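Side-chain contacts in Mlr6093 protein (Mesorhizobium loti, PDB 2QJ8), which probably acts as a zinc-dependent hydrolase of the succinylglutamate desuccinylase/aspartoacylase family, cleaving carbon-nitrogen bonds in linear amides or ester bonds: residues V284-P289 with A295-I300; S152-P157 with T307-R312. All blocks are in the same frame, centred on the assembly; numbering follows the deposited sequence. Where two conformers were deposited one is given.

Contact 1: residues V284-P289 with A295-I300; sequences VGVLHP and AASIDI
The imidazole of His288 carries Val286 CG1, in the conformer described, over one face, 3.7 Å above the ring plane and displaced toward the rim, while across the contact Ser297 CB approaches its ND1 obliquely at 3.8 Å. NE2 of the same ring is hydrogen-bonded to Glu269 OE1 on the next strand. These residues belong to a beta hairpin whose strands, 284-288 and 298-300, run antiparallel at 154°. With its CG1 anti to the backbone N (chi1 169°), Val286 directs that methyl to Ser297 CB at 3.5 Å; both side chains are modelled in two conformers, so the tightness of this pair is doubtful. The other methyl of Val286, CG2, meets OD1 of Asp299, its partner in the non-hydrogen-bonded pair.

On the other face, Leu287, Ile298 and Ile300 form an apolar row. Leu287 and Ile298 lie side by side and point the same way, with CB of Leu287 4.1 Å from CB of Ile298. Ile300 CD1 comes up to Leu287 CB, and Ile300 also packs on Leu260 and Phe268. Toward the turn of the hairpin, Pro289 CG touches Ala295 CB at 3.8 Å and Pro289 CD rests 3.7 Å from Ala296 O. An alanine here lacks CG and CD, which would probably leave the Ala295 methyl without its apolar mate and let this end of the hairpin move more freely. Pro289 O is hydrogen-bonded to Arg66 NH2 of the second subunit.

Paired backbone bonds link Leu287 with Ile298. At the other end Val284 and Gly285 together face Ile300 in a classic beta bulge: Ile300 O accepts from Val284 N at 2.9 Å and only weakly from Gly285 N at 3.4 Å.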
ATOM      1  N   VAL A 284      -0.888   0.936  20.904  1.00 25.57           N
ATOM      2  CA  VAL A 284      -1.452   0.751  19.577  1.00 27.69           C
ATOM      3  C   VAL A 284      -0.322   0.816  18.538  1.00 25.96           C
ATOM      4  O   VAL A 284      -0.390   0.147  17.529  1.00 27.70           O
ATOM      5  CB  VAL A 284      -2.638   1.747  19.331  1.00 27.48           C
ATOM      6  CG1 VAL A 284      -3.023   1.822  17.866  1.00 31.04           C
ATOM      7  CG2 VAL A 284      -3.834   1.331  20.204  1.00 24.37           C
ATOM      8  N   GLY A 285       0.715   1.601  18.815  1.00 25.91           N
ATOM      9  CA  GLY A 285       1.879   1.688  17.972  1.00 24.66           C
ATOM     10  C   GLY A 285       3.036   2.315  18.708  1.00 23.54           C
ATOM     11  O   GLY A 285       2.886   2.806  19.833  1.00 24.86           O
ATOM     12  N   VAL A 286       4.195   2.261  18.076  1.00 23.38           N
ATOM     13  CA  VAL A 286       5.437   2.785  18.618  0.50 22.81           C
ATOM     14  C   VAL A 286       6.067   3.746  17.600  1.00 23.24           C
ATOM     15  O   VAL A 286       6.006   3.487  16.407  1.00 23.14           O
ATOM     16  CB  VAL A 286       6.388   1.606  18.952  0.50 23.12           C
ATOM     17  CG1 VAL A 286       7.791   2.083  19.257  0.50 21.72           C
ATOM     18  CG2 VAL A 286       5.832   0.799  20.122  0.50 21.82           C
ATOM     19  N   LEU A 287       6.674   4.827  18.083  1.00 23.99           N
ATOM     20  CA  LEU A 287       7.328   5.793  17.232  1.00 23.52           C
ATOM     21  C   LEU A 287       8.831   5.698  17.484  1.00 21.47           C
ATOM     22  O   LEU A 287       9.301   5.841  18.603  1.00 22.73           O
ATOM     23  CB  LEU A 287       6.797   7.194  17.531  1.00 25.60           C
ATOM     24  CG  LEU A 287       7.212   8.344  16.620  1.00 25.28           C
ATOM     25  CD1 LEU A 287       6.524   8.246  15.272  1.00 22.23           C
ATOM     26  CD2 LEU A 287       6.842   9.636  17.298  1.00 33.96           C
ATOM     27  N   HIS A 288       9.576   5.403  16.430  1.00 23.68           N
ATOM     28  CA  HIS A 288      11.012   5.286  16.488  1.00 21.64           C
ATOM     29  C   HIS A 288      11.594   6.613  15.986  1.00 23.10           C
ATOM     30  O   HIS A 288      11.318   6.984  14.844  1.00 25.25           O
ATOM     31  CB  HIS A 288      11.457   4.144  15.570  1.00 22.37           C
ATOM     32  CG  HIS A 288      10.862   2.814  15.919  1.00 23.25           C
ATOM     33  ND1 HIS A 288      11.310   2.054  16.976  1.00 28.29           N
ATOM     34  CD2 HIS A 288       9.872   2.099  15.339  1.00 23.89           C
ATOM     35  CE1 HIS A 288      10.610   0.937  17.043  1.00 26.40           C
ATOM     36  NE2 HIS A 288       9.737   0.935  16.056  1.00 22.84           N
ATOM     37  N   PRO A 289      12.437   7.299  16.787  1.00 26.51           N
ATOM     38  CA  PRO A 289      13.025   8.589  16.357  1.00 27.86           C
ATOM     39  C   PRO A 289      13.960   8.468  15.153  1.00 28.17           C
ATOM     40  O   PRO A 289      14.828   7.598  15.148  1.00 27.55           O
ATOM     41  CB  PRO A 289      13.807   9.027  17.587  1.00 29.15           C
ATOM     42  CG  PRO A 289      14.181   7.772  18.252  1.00 29.82           C
ATOM     43  CD  PRO A 289      12.963   6.909  18.104  1.00 26.83           C
ATOM     44  N   ALA A 295      18.489   6.950  21.104  1.00 31.02           N
ATOM     45  CA  ALA A 295      17.236   7.413  21.705  1.00 31.41           C
ATOM     46  C   ALA A 295      16.161   6.312  21.795  1.00 32.54           C
ATOM     47  O   ALA A 295      16.072   5.442  20.926  1.00 33.30           O
ATOM     48  CB  ALA A 295      16.701   8.618  20.944  1.00 30.86           C
ATOM     49  N   ALA A 296      15.361   6.367  22.862  1.00 32.89           N
ATOM     50  CA  ALA A 296      14.273   5.407  23.114  1.00 31.92           C
ATOM     51  C   ALA A 296      13.065   5.699  22.223  1.00 30.23           C
ATOM     52  O   ALA A 296      12.861   6.838  21.782  1.00 30.52           O
ATOM     53  CB  ALA A 296      13.839   5.438  24.616  1.00 33.03           C
ATOM     54  N   SER A 297      12.310   4.643  21.927  1.00 28.16           N
ATOM     55  CA  SER A 297      11.092   4.753  21.138  0.50 29.43           C
ATOM     56  C   SER A 297       9.947   5.240  22.037  1.00 29.09           C
ATOM     57  O   SER A 297       9.976   5.031  23.275  1.00 30.44           O
ATOM     58  CB  SER A 297      10.733   3.413  20.490  0.50 28.79           C
ATOM     59  OG  SER A 297      10.529   2.412  21.467  0.50 29.12           O
ATOM     60  N   ILE A 298       8.954   5.872  21.410  1.00 28.32           N
ATOM     61  CA  ILE A 298       7.784   6.454  22.070  1.00 28.08           C
ATOM     62  C   ILE A 298       6.565   5.579  21.846  1.00 26.37           C
ATOM     63  O   ILE A 298       6.251   5.253  20.714  1.00 24.58           O
ATOM     64  CB  ILE A 298       7.511   7.881  21.478  1.00 29.74           C
ATOM     65  CG1 ILE A 298       8.649   8.854  21.850  1.00 29.96           C
ATOM     66  CG2 ILE A 298       6.147   8.449  21.907  1.00 22.78           C
ATOM     67  CD1 ILE A 298       8.703  10.116  21.002  1.00 30.05           C
ATOM     68  N   ASP A 299       5.900   5.192  22.926  1.00 27.13           N
ATOM     69  CA  ASP A 299       4.639   4.431  22.859  1.00 28.43           C
ATOM     70  C   ASP A 299       3.445   5.356  22.619  1.00 27.19           C
ATOM     71  O   ASP A 299       3.378   6.456  23.191  1.00 26.18           O
ATOM     72  CB  ASP A 299       4.380   3.700  24.161  1.00 29.37           C
ATOM     73  CG  ASP A 299       5.448   2.726  24.491  1.00 33.30           C
ATOM     74  OD1 ASP A 299       5.854   1.956  23.590  1.00 29.50           O
ATOM     75  OD2 ASP A 299       5.857   2.719  25.672  1.00 34.30           O
ATOM     76  N   ILE A 300       2.520   4.902  21.768  1.00 27.19           N
ATOM     77  CA  ILE A 300       1.279   5.625  21.443  1.00 27.06           C
ATOM     78  C   ILE A 300       0.136   4.723  21.963  1.00 28.24           C
ATOM     79  O   ILE A 300      -0.111   3.645  21.412  1.00 25.19           O
ATOM     80  CB  ILE A 300       1.148   5.929  19.928  1.00 28.83           C
ATOM     81  CG1 ILE A 300       2.372   6.716  19.408  1.00 24.30           C
ATOM     82  CG2 ILE A 300      -0.175   6.691  19.662  1.00 25.59           C
ATOM     83  CD1 ILE A 300       2.415   6.906  17.942  1.00 25.28           C
TER

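Contact 2: residues S152-P157 with T307-R312; sequences SIISHP and TVFAIR
Ser152 OG sits at the rim of the Phe309 ring, near its plane, 3.2 Å from Phe309 CE1 and 3.4 Å from Phe309 CZ, and is also hydrogen-bonded to Ala150 O. The hydroxyl therefore has a true polar partner in the backbone and, against the ring, the slightly positive edge of an aromatic; the latter is probably a mild electrostatic attraction at most, not a hydrogen bond. Ser152 CB reaches the same edge, in the ring plane, 3.7 Å from Phe309 CE1. The serine torsion (chi1 57°) places OG between the backbone N and the carbonyl carbon, which sets the hydroxyl against the CE1-CZ edge.

Two residues along, Ile154 crosses the phenyl at a slant. Both CG1 and CD1 of Ile154 lie 4.0 Å from Phe309 CZ, so the CZ end of the ring meets both the serine hydroxymethyl and the isoleucine chain. Strand 152-155 pairs with strands 178-182 and 201-208 within the family's catalytic region. Phe309 lies on strand 306-312, which pairs with strand 322-329. There Phe309 and Ala310 both face Ile325, forming a classic beta bulge. The two backbones stay well apart, with CA of Ser152 9.1 Å from CA of Phe309, and the ring alone bridges the gap from its strand. The anti disposition of Phe309 CG to its own backbone N (chi1 166°) extends the phenyl across this interval, and Leu180 packs against it as well.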
ATOM      1  N   SER A 152     -16.028  -0.898   5.303  1.00 28.70           N
ATOM      2  CA  SER A 152     -17.008  -0.100   6.024  1.00 27.09           C
ATOM      3  C   SER A 152     -17.619   1.035   5.234  1.00 26.49           C
ATOM      4  O   SER A 152     -17.291   1.243   4.088  1.00 26.09           O
ATOM      5  CB  SER A 152     -16.253   0.547   7.225  1.00 27.12           C
ATOM      6  OG  SER A 152     -15.140   1.319   6.801  1.00 27.25           O
ATOM      7  N   ILE A 153     -18.578   1.698   5.875  1.00 27.63           N
ATOM      8  CA  ILE A 153     -19.131   2.947   5.440  1.00 27.51           C
ATOM      9  C   ILE A 153     -18.922   3.891   6.613  1.00 29.67           C
ATOM     10  O   ILE A 153     -19.205   3.499   7.741  1.00 27.47           O
ATOM     11  CB  ILE A 153     -20.633   2.833   5.121  1.00 28.90           C
ATOM     12  CG1 ILE A 153     -20.823   2.113   3.776  1.00 30.10           C
ATOM     13  CG2 ILE A 153     -21.259   4.191   5.052  1.00 27.96           C
ATOM     14  CD1 ILE A 153     -22.191   1.631   3.539  1.00 23.63           C
ATOM     15  N   ILE A 154     -18.392   5.089   6.350  1.00 26.02           N
ATOM     16  CA  ILE A 154     -18.229   6.136   7.360  1.00 28.03           C
ATOM     17  C   ILE A 154     -19.341   7.142   7.103  1.00 30.05           C
ATOM     18  O   ILE A 154     -19.444   7.672   5.996  1.00 30.53           O
ATOM     19  CB  ILE A 154     -16.871   6.889   7.286  1.00 30.64           C
ATOM     20  CG1 ILE A 154     -15.701   5.926   7.495  1.00 27.07           C
ATOM     21  CG2 ILE A 154     -16.811   8.054   8.334  1.00 28.12           C
ATOM     22  CD1 ILE A 154     -14.352   6.600   7.380  1.00 31.26           C
ATOM     23  N   SER A 155     -20.177   7.343   8.116  1.00 29.85           N
ATOM     24  CA  SER A 155     -21.328   8.221   8.124  1.00 33.00           C
ATOM     25  C   SER A 155     -20.972   9.456   8.935  1.00 32.85           C
ATOM     26  O   SER A 155     -20.641   9.341  10.116  1.00 31.05           O
ATOM     27  CB  SER A 155     -22.526   7.542   8.829  1.00 34.11           C
ATOM     28  OG  SER A 155     -23.008   6.402   8.136  1.00 41.93           O
ATOM     29  N   HIS A 156     -21.024  10.622   8.309  1.00 31.38           N
ATOM     30  CA  HIS A 156     -20.747  11.881   8.980  1.00 32.72           C
ATOM     31  C   HIS A 156     -22.071  12.465   9.555  1.00 31.29           C
ATOM     32  O   HIS A 156     -23.039  12.627   8.799  1.00 29.70           O
ATOM     33  CB  HIS A 156     -20.100  12.851   7.984  1.00 32.83           C
ATOM     34  CG  HIS A 156     -19.578  14.094   8.621  1.00 33.92           C
ATOM     35  ND1 HIS A 156     -20.400  15.035   9.205  1.00 34.43           N
ATOM     36  CD2 HIS A 156     -18.317  14.558   8.762  1.00 32.35           C
ATOM     37  CE1 HIS A 156     -19.665  16.022   9.678  1.00 39.98           C
ATOM     38  NE2 HIS A 156     -18.400  15.759   9.415  1.00 35.39           N
ATOM     39  N   PRO A 157     -22.158  12.698  10.882  1.00 30.77           N
ATOM     40  CA  PRO A 157     -23.348  13.313  11.461  1.00 32.58           C
ATOM     41  C   PRO A 157     -23.729  14.673  10.867  1.00 33.17           C
ATOM     42  O   PRO A 157     -22.848  15.500  10.605  1.00 35.82           O
ATOM     43  CB  PRO A 157     -22.964  13.479  12.932  1.00 31.24           C
ATOM     44  CG  PRO A 157     -22.014  12.416  13.172  1.00 33.74           C
ATOM     45  CD  PRO A 157     -21.216  12.305  11.946  1.00 32.45           C
ATOM     46  N   THR A 307     -12.205  -0.523  19.535  1.00 26.41           N
ATOM     47  CA  THR A 307     -11.847  -1.401  18.420  1.00 27.49           C
ATOM     48  C   THR A 307     -10.983  -0.636  17.456  1.00 25.18           C
ATOM     49  O   THR A 307     -11.177   0.555  17.267  1.00 25.68           O
ATOM     50  CB  THR A 307     -13.111  -1.943  17.691  1.00 28.06           C
ATOM     51  OG1 THR A 307     -13.894  -2.690  18.632  1.00 34.82           O
ATOM     52  CG2 THR A 307     -12.757  -2.865  16.543  1.00 25.92           C
ATOM     53  N   VAL A 308     -10.013  -1.304  16.858  1.00 25.53           N
ATOM     54  CA  VAL A 308      -9.174  -0.676  15.831  1.00 24.08           C
ATOM     55  C   VAL A 308      -9.944  -0.630  14.524  1.00 25.26           C
ATOM     56  O   VAL A 308     -10.226  -1.661  13.934  1.00 25.40           O
ATOM     57  CB  VAL A 308      -7.830  -1.381  15.598  1.00 23.41           C
ATOM     58  CG1 VAL A 308      -7.045  -0.646  14.478  1.00 21.46           C
ATOM     59  CG2 VAL A 308      -7.010  -1.440  16.909  1.00 22.62           C
ATOM     60  N   PHE A 309     -10.290   0.577  14.094  1.00 23.88           N
ATOM     61  CA  PHE A 309     -11.005   0.768  12.853  1.00 26.08           C
ATOM     62  C   PHE A 309      -9.992   0.941  11.745  1.00 24.27           C
ATOM     63  O   PHE A 309     -10.142   0.343  10.708  1.00 25.04           O
ATOM     64  CB  PHE A 309     -11.952   1.968  12.917  1.00 26.59           C
ATOM     65  CG  PHE A 309     -12.460   2.393  11.557  1.00 29.65           C
ATOM     66  CD1 PHE A 309     -13.478   1.684  10.944  1.00 24.37           C
ATOM     67  CD2 PHE A 309     -11.884   3.470  10.872  1.00 29.76           C
ATOM     68  CE1 PHE A 309     -13.938   2.055   9.707  1.00 25.15           C
ATOM     69  CE2 PHE A 309     -12.332   3.823   9.605  1.00 29.70           C
ATOM     70  CZ  PHE A 309     -13.373   3.113   9.032  1.00 27.97           C
ATOM     71  N   ALA A 310      -8.970   1.778  11.973  1.00 23.68           N
ATOM     72  CA  ALA A 310      -7.939   2.019  10.992  1.00 24.34           C
ATOM     73  C   ALA A 310      -6.607   2.239  11.685  1.00 25.00           C
ATOM     74  O   ALA A 310      -6.567   2.768  12.798  1.00 24.97           O
ATOM     75  CB  ALA A 310      -8.309   3.241  10.121  1.00 22.28           C
ATOM     76  N   ILE A 311      -5.526   1.828  11.028  1.00 27.07           N
ATOM     77  CA  ILE A 311      -4.173   1.984  11.569  1.00 26.76           C
ATOM     78  C   ILE A 311      -3.180   2.092  10.413  1.00 25.63           C
ATOM     79  O   ILE A 311      -3.346   1.415   9.402  1.00 23.93           O
ATOM     80  CB  ILE A 311      -3.806   0.847  12.559  1.00 28.21           C
ATOM     81  CG1 ILE A 311      -2.504   1.217  13.319  1.00 30.12           C
ATOM     82  CG2 ILE A 311      -3.756  -0.527  11.844  1.00 27.99           C
ATOM     83  CD1 ILE A 311      -2.176   0.360  14.457  1.00 25.87           C
ATOM     84  N   ARG A 312      -2.199   2.998  10.548  1.00 25.75           N
ATOM     85  CA  ARG A 312      -1.168   3.201   9.523  0.50 24.31           C
ATOM     86  C   ARG A 312      -0.243   2.027   9.412  1.00 24.13           C
ATOM     87  O   ARG A 312      -0.030   1.303  10.396  1.00 26.06           O
ATOM     88  CB  ARG A 312      -0.252   4.393   9.833  0.50 23.06           C
ATOM     89  CG  ARG A 312      -0.803   5.734   9.552  0.50 28.98           C
ATOM     90  CD  ARG A 312       0.347   6.775   9.519  0.50 26.97           C
ATOM     91  NE  ARG A 312      -0.140   8.158   9.509  0.50 27.28           N
ATOM     92  CZ  ARG A 312      -0.736   8.771   8.479  0.50 27.77           C
ATOM     93  NH1 ARG A 312      -0.965   8.162   7.317  0.50 37.01           N
ATOM     94  NH2 ARG A 312      -1.141  10.029   8.631  0.50 32.15           N
TER

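How the contacts relate
Going from the N terminus, the chain first reaches strand 152-155, which opens contact 2, and then passes through strands 178-182 and 201-208 and the long strand 250-261. Next comes the hairpin of contact 1, which closes a short loop of five residues and is wholly nested inside the far larger loop that contact 2 closes. Strand 298-301 is followed directly by strand 306-312, which brings the chain back to complete contact 2. The two centres lie about 24 Å apart, yet the contacts touch where Val284 O packs on Ile311 CD1 at 3.6 Å. Strand 306-312 touches both, meeting the hairpin through Ile311 and strand 152-155 through Phe309.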